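Local coordinates for methylated RNA-binding protein 1 (PDB 4RCM), which reads N6-methyladenosine in RNA through its YTH domain, binding the 3'-UTR of PHO4 mRNA and lowering that transcript's stability, at residues K60-F65 / V76-S81; I108-N113 / S156-F161. One frame throughout, in Å; residues are numbered along the deposited sequence.

Interaction 1: K60-F65 / V76-S81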
# COMPACT_ATOMS: atom_id res chain seq x y z
N LYS A 60 11.64 -5.71 4.52
CA LYS A 60 10.17 -5.73 4.38
C LYS A 60 9.66 -5.19 3.01
O LYS A 60 10.39 -4.51 2.32
CB LYS A 60 9.56 -4.86 5.53
CG LYS A 60 10.04 -5.28 6.93
CD LYS A 60 9.48 -4.39 8.02
CE LYS A 60 9.99 -4.74 9.44
NZ LYS A 60 9.47 -3.77 10.48
N VAL A 61 8.40 -5.54 2.66
CA VAL A 61 7.63 -4.91 1.55
C VAL A 61 6.44 -4.12 2.13
O VAL A 61 5.60 -4.68 2.89
CB VAL A 61 7.12 -5.91 0.52
CG1 VAL A 61 6.15 -5.29 -0.47
CG2 VAL A 61 8.28 -6.48 -0.26
N PHE A 62 6.41 -2.83 1.81
CA PHE A 62 5.27 -1.97 2.12
C PHE A 62 4.53 -1.52 0.87
O PHE A 62 5.15 -1.32 -0.22
CB PHE A 62 5.70 -0.77 2.93
CG PHE A 62 6.05 -1.11 4.32
CD1 PHE A 62 7.30 -1.62 4.61
CD2 PHE A 62 5.11 -1.03 5.31
CE1 PHE A 62 7.63 -1.96 5.91
CE2 PHE A 62 5.41 -1.38 6.60
CZ PHE A 62 6.67 -1.85 6.91
N LEU A 63 3.22 -1.30 1.06
CA LEU A 63 2.26 -0.95 -0.00
C LEU A 63 1.57 0.31 0.35
O LEU A 63 0.88 0.33 1.36
CB LEU A 63 1.22 -1.99 -0.10
CG LEU A 63 1.87 -3.39 -0.25
CD1 LEU A 63 0.78 -4.40 -0.31
CD2 LEU A 63 2.68 -3.44 -1.51
N PHE A 64 1.74 1.34 -0.46
CA PHE A 64 0.95 2.57 -0.29
C PHE A 64 -0.38 2.38 -1.04
O PHE A 64 -0.43 2.39 -2.28
CB PHE A 64 1.69 3.77 -0.86
CG PHE A 64 3.01 4.07 -0.20
CD1 PHE A 64 3.06 4.56 1.10
CD2 PHE A 64 4.20 3.91 -0.89
CE1 PHE A 64 4.28 4.89 1.69
CE2 PHE A 64 5.43 4.22 -0.27
CZ PHE A 64 5.45 4.71 1.01
N PHE A 65 -1.45 2.18 -0.30
CA PHE A 65 -2.79 2.11 -0.90
C PHE A 65 -3.41 3.42 -1.38
O PHE A 65 -3.63 4.37 -0.61
CB PHE A 65 -3.72 1.43 0.04
CG PHE A 65 -3.65 -0.05 -0.05
CD1 PHE A 65 -2.64 -0.77 0.58
CD2 PHE A 65 -4.60 -0.73 -0.77
CE1 PHE A 65 -2.61 -2.18 0.49
CE2 PHE A 65 -4.59 -2.11 -0.84
CZ PHE A 65 -3.58 -2.82 -0.25
N VAL A 76 -1.16 2.47 4.75
CA VAL A 76 0.05 1.66 4.38
C VAL A 76 -0.12 0.27 4.93
O VAL A 76 -0.44 0.09 6.06
CB VAL A 76 1.32 2.33 4.93
CG1 VAL A 76 2.55 1.67 4.35
CG2 VAL A 76 1.33 3.86 4.62
N ALA A 77 0.16 -0.74 4.12
CA ALA A 77 0.11 -2.10 4.61
C ALA A 77 1.43 -2.77 4.28
O ALA A 77 2.14 -2.37 3.30
CB ALA A 77 -1.00 -2.89 3.95
N GLU A 78 1.77 -3.73 5.11
CA GLU A 78 2.97 -4.52 4.89
C GLU A 78 2.49 -5.79 4.30
O GLU A 78 1.49 -6.33 4.79
CB GLU A 78 3.68 -4.80 6.21
CG GLU A 78 5.05 -5.44 6.05
CD GLU A 78 5.79 -5.77 7.36
OE1 GLU A 78 5.30 -5.48 8.46
OE2 GLU A 78 6.85 -6.40 7.25
N MET A 79 3.22 -6.29 3.28
CA MET A 79 3.03 -7.63 2.72
C MET A 79 3.74 -8.65 3.62
O MET A 79 4.96 -8.56 3.85
CB MET A 79 3.62 -7.67 1.27
CG MET A 79 3.56 -9.01 0.58
SD MET A 79 4.26 -8.87 -1.07
CE MET A 79 3.90 -10.52 -1.71
N VAL A 80 2.99 -9.63 4.13
CA VAL A 80 3.51 -10.50 5.18
C VAL A 80 3.40 -11.96 4.80
O VAL A 80 3.59 -12.84 5.62
CB VAL A 80 2.87 -10.20 6.60
CG1 VAL A 80 3.17 -8.78 7.05
CG2 VAL A 80 1.38 -10.42 6.63
N SER A 81 3.10 -12.23 3.54
CA SER A 81 3.20 -13.58 2.98
C SER A 81 3.37 -13.48 1.48
O SER A 81 3.13 -12.40 0.86
CB SER A 81 1.93 -14.40 3.31
OG SER A 81 0.88 -14.30 2.34
O HOH W 1 6.53 -4.01 10.16
O HOH W 2 7.33 -7.49 4.75

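Interaction 2: I108-N113 / S156-F161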
# COMPACT_ATOMS: atom_id res chain seq x y z
N ILE A 108 -0.66 1.47 8.95
CA ILE A 108 -1.16 2.85 9.07
C ILE A 108 -2.47 3.08 8.33
O ILE A 108 -2.61 2.74 7.18
CB ILE A 108 -0.13 3.90 8.55
CG1 ILE A 108 1.13 3.88 9.38
CG2 ILE A 108 -0.73 5.34 8.55
CD1 ILE A 108 2.34 4.47 8.67
N VAL A 109 -3.44 3.76 8.98
CA VAL A 109 -4.74 3.98 8.36
C VAL A 109 -5.09 5.42 8.64
O VAL A 109 -5.36 5.75 9.78
CB VAL A 109 -5.84 3.08 8.94
CG1 VAL A 109 -7.20 3.40 8.32
CG2 VAL A 109 -5.49 1.62 8.71
N ARG A 110 -4.96 6.27 7.61
CA ARG A 110 -5.26 7.68 7.66
C ARG A 110 -5.04 8.22 6.26
O ARG A 110 -4.27 7.68 5.49
CB ARG A 110 -4.39 8.46 8.65
CG ARG A 110 -2.87 8.34 8.47
CD ARG A 110 -2.18 9.42 7.61
NE ARG A 110 -2.62 10.80 7.90
CZ ARG A 110 -2.02 11.69 8.69
NH1 ARG A 110 -0.92 11.39 9.40
NH2 ARG A 110 -2.55 12.88 8.82
N ASP A 111 -5.73 9.27 5.92
CA ASP A 111 -5.56 9.90 4.59
C ASP A 111 -4.40 10.91 4.59
O ASP A 111 -4.16 11.59 5.55
CB ASP A 111 -6.86 10.61 4.17
CG ASP A 111 -7.98 9.64 3.79
OD1 ASP A 111 -7.78 8.39 3.67
OD2 ASP A 111 -9.10 10.15 3.59
N ILE A 112 -3.70 10.97 3.49
CA ILE A 112 -2.80 12.08 3.25
C ILE A 112 -3.39 12.86 2.04
O ILE A 112 -3.72 12.25 1.03
CB ILE A 112 -1.39 11.57 2.96
CG1 ILE A 112 -0.72 11.01 4.23
CG2 ILE A 112 -0.55 12.63 2.26
CD1 ILE A 112 -0.59 11.92 5.44
N ASN A 113 -3.53 14.18 2.14
CA ASN A 113 -4.05 14.95 1.00
C ASN A 113 -3.11 14.87 -0.23
O ASN A 113 -1.91 14.96 -0.07
CB ASN A 113 -4.25 16.41 1.39
CG ASN A 113 -5.18 16.56 2.59
OD1 ASN A 113 -6.18 15.84 2.73
ND2 ASN A 113 -4.86 17.50 3.47
N SER A 156 -3.29 17.52 13.40
CA SER A 156 -4.51 17.83 14.14
C SER A 156 -5.79 17.61 13.30
O SER A 156 -6.86 17.35 13.86
CB SER A 156 -4.44 19.24 14.73
OG SER A 156 -4.06 20.20 13.76
N ASP A 157 -5.66 17.69 11.97
CA ASP A 157 -6.78 17.45 11.03
C ASP A 157 -6.91 15.96 10.59
O ASP A 157 -7.63 15.67 9.64
CB ASP A 157 -6.61 18.34 9.76
CG ASP A 157 -5.25 18.12 9.04
OD1 ASP A 157 -4.48 17.21 9.43
OD2 ASP A 157 -4.95 18.86 8.07
N ILE A 158 -6.23 15.04 11.27
CA ILE A 158 -6.12 13.68 10.73
C ILE A 158 -7.49 13.04 10.49
O ILE A 158 -8.36 13.16 11.32
CB ILE A 158 -5.29 12.76 11.64
CG1 ILE A 158 -5.07 11.40 10.97
CG2 ILE A 158 -5.97 12.57 12.99
CD1 ILE A 158 -3.90 10.63 11.58
N PHE A 159 -7.64 12.36 9.34
CA PHE A 159 -8.88 11.71 8.93
C PHE A 159 -8.55 10.34 8.39
O PHE A 159 -7.50 10.15 7.73
CB PHE A 159 -9.62 12.52 7.83
CG PHE A 159 -11.01 12.00 7.53
CD1 PHE A 159 -12.09 12.31 8.38
CD2 PHE A 159 -11.25 11.17 6.43
CE1 PHE A 159 -13.38 11.81 8.11
CE2 PHE A 159 -12.53 10.67 6.15
CZ PHE A 159 -13.59 10.98 7.00
N SER A 160 -9.46 9.41 8.61
CA SER A 160 -9.32 8.06 8.02
C SER A 160 -10.61 7.44 7.46
O SER A 160 -11.73 7.90 7.75
CB SER A 160 -8.71 7.10 9.05
OG SER A 160 -9.64 6.52 9.94
N PHE A 161 -10.44 6.38 6.67
CA PHE A 161 -11.60 5.64 6.18
C PHE A 161 -12.26 4.78 7.28
O PHE A 161 -13.21 4.04 6.99
CB PHE A 161 -11.23 4.77 4.96
CG PHE A 161 -10.33 3.55 5.24
CD1 PHE A 161 -10.77 2.47 6.02
CD2 PHE A 161 -9.07 3.45 4.65
CE1 PHE A 161 -9.94 1.37 6.22
CE2 PHE A 161 -8.26 2.36 4.86
CZ PHE A 161 -8.69 1.32 5.66
O HOH W 3 -5.40 12.80 7.38
O HOH W 4 -3.78 14.98 7.68
O HOH W 5 -7.69 6.35 5.67

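Interaction 1: K60-F65 / V76-S81
Glu78 lays its CG over one face of the Phe62 ring, 4.2 Å from the ring centroid and toward the rim, in a CH-pi contact. The Glu78 carboxylate runs on past the ring with its plane turned only 17° from it. An extended chain puts it there, with CG anti to the backbone N (chi1 -171°). Val76 CG1 meets the same ring obliquely, at Phe62 CD2. Its other methyl, CG2, lies 4.0 Å from Phe64 CD1. The Phe65 ring meets Ala77 CB obliquely through CE1. Phe65 also packs against the rings of Trp38 and Trp106 and lies near the binding site of the methylated adenosine.

The segments lie on strands 61-67 and 72-79, which form a beta hairpin within the mixed sheet of the YTH domain. Leu63 and Ala77 are an antiparallel hydrogen-bonded pair, with Leu63 N to Ala77 O at 2.7 Å and Ala77 N to Leu63 O at 3.0 Å. Met79 N also donates to Val61 O. On the face shared by Val61 and Met79, the two side chains lie side by side.

Lys60 sends its aliphatic chain past the carboxylate, with CG 3.4 Å from Glu78 OE2. Its NZ bonds to Asn11 O, and one water links NZ to Glu78 OE1. A second water joins Glu78 OE2, Val61 N and Met79 O.

Interaction 2: I108-N113 / S156-F161
Arg110 sets its guanidinium flat against Ile158, whose CD1 sits over the centre of one face, 3.6 Å from Arg110 CZ. Ile112 CD1 lies on the opposite face, toward the rim, so the group is sandwiched between two methyls. The chain folds back to get there: CG stands between the backbone N and the carbonyl carbon (chi1 55°), with further bends at chi2 and chi3. NE then donates to Asp111 O from above the carbonyl plane. NH1 bonds to Phe151 O and Thr153 O, and NH2 makes a salt bridge to Asp155. A leucine here would probably leave Asp155 without its charged mate and take the NH1 donor from Phe151 O and Thr153 O.

Val109 points CG1 onto one face of the Phe161 ring, 3.8 Å from the centroid, in a CH-pi contact. The two side chains cross at about a right angle.

Asp111 N gives a nearly straight bond to Phe159 O, 2.7 Å long. Its OD2 lies at the edge of the Phe159 ring, 3.7 Å from CD2, and pairs with Arg72 in a salt bridge. One water links Asp111 OD1 to Phe161 N, and another joins Asp111 O, Arg110 NH2 and Phe159 N. The contact is that of an irregular C-terminal tail crossing the end of a sheet strand, 102-112, of the YTH fold.

Interaction 1 is a buried contact near the middle of the domain; interaction 2 is partly buried, farther out. Their centres are 18 Å apart. Strands 72-79 and 102-112 are neighbours in one sheet, and a probable hydrogen bond from Val76 N to Ile108 O, 2.8 Å, joins the two sites directly. Interaction 1 pairs two strands by regular backbone bonds and buries aromatic and aliphatic side chains, with charged groups at one end. Interaction 2 has a single direct backbone bond and depends more on an arginine, a carboxylate and bridging waters. Both lie apart from the bound RNA, but interaction 1 comes nearer, about 7 Å against about 13 Å between nearest atoms.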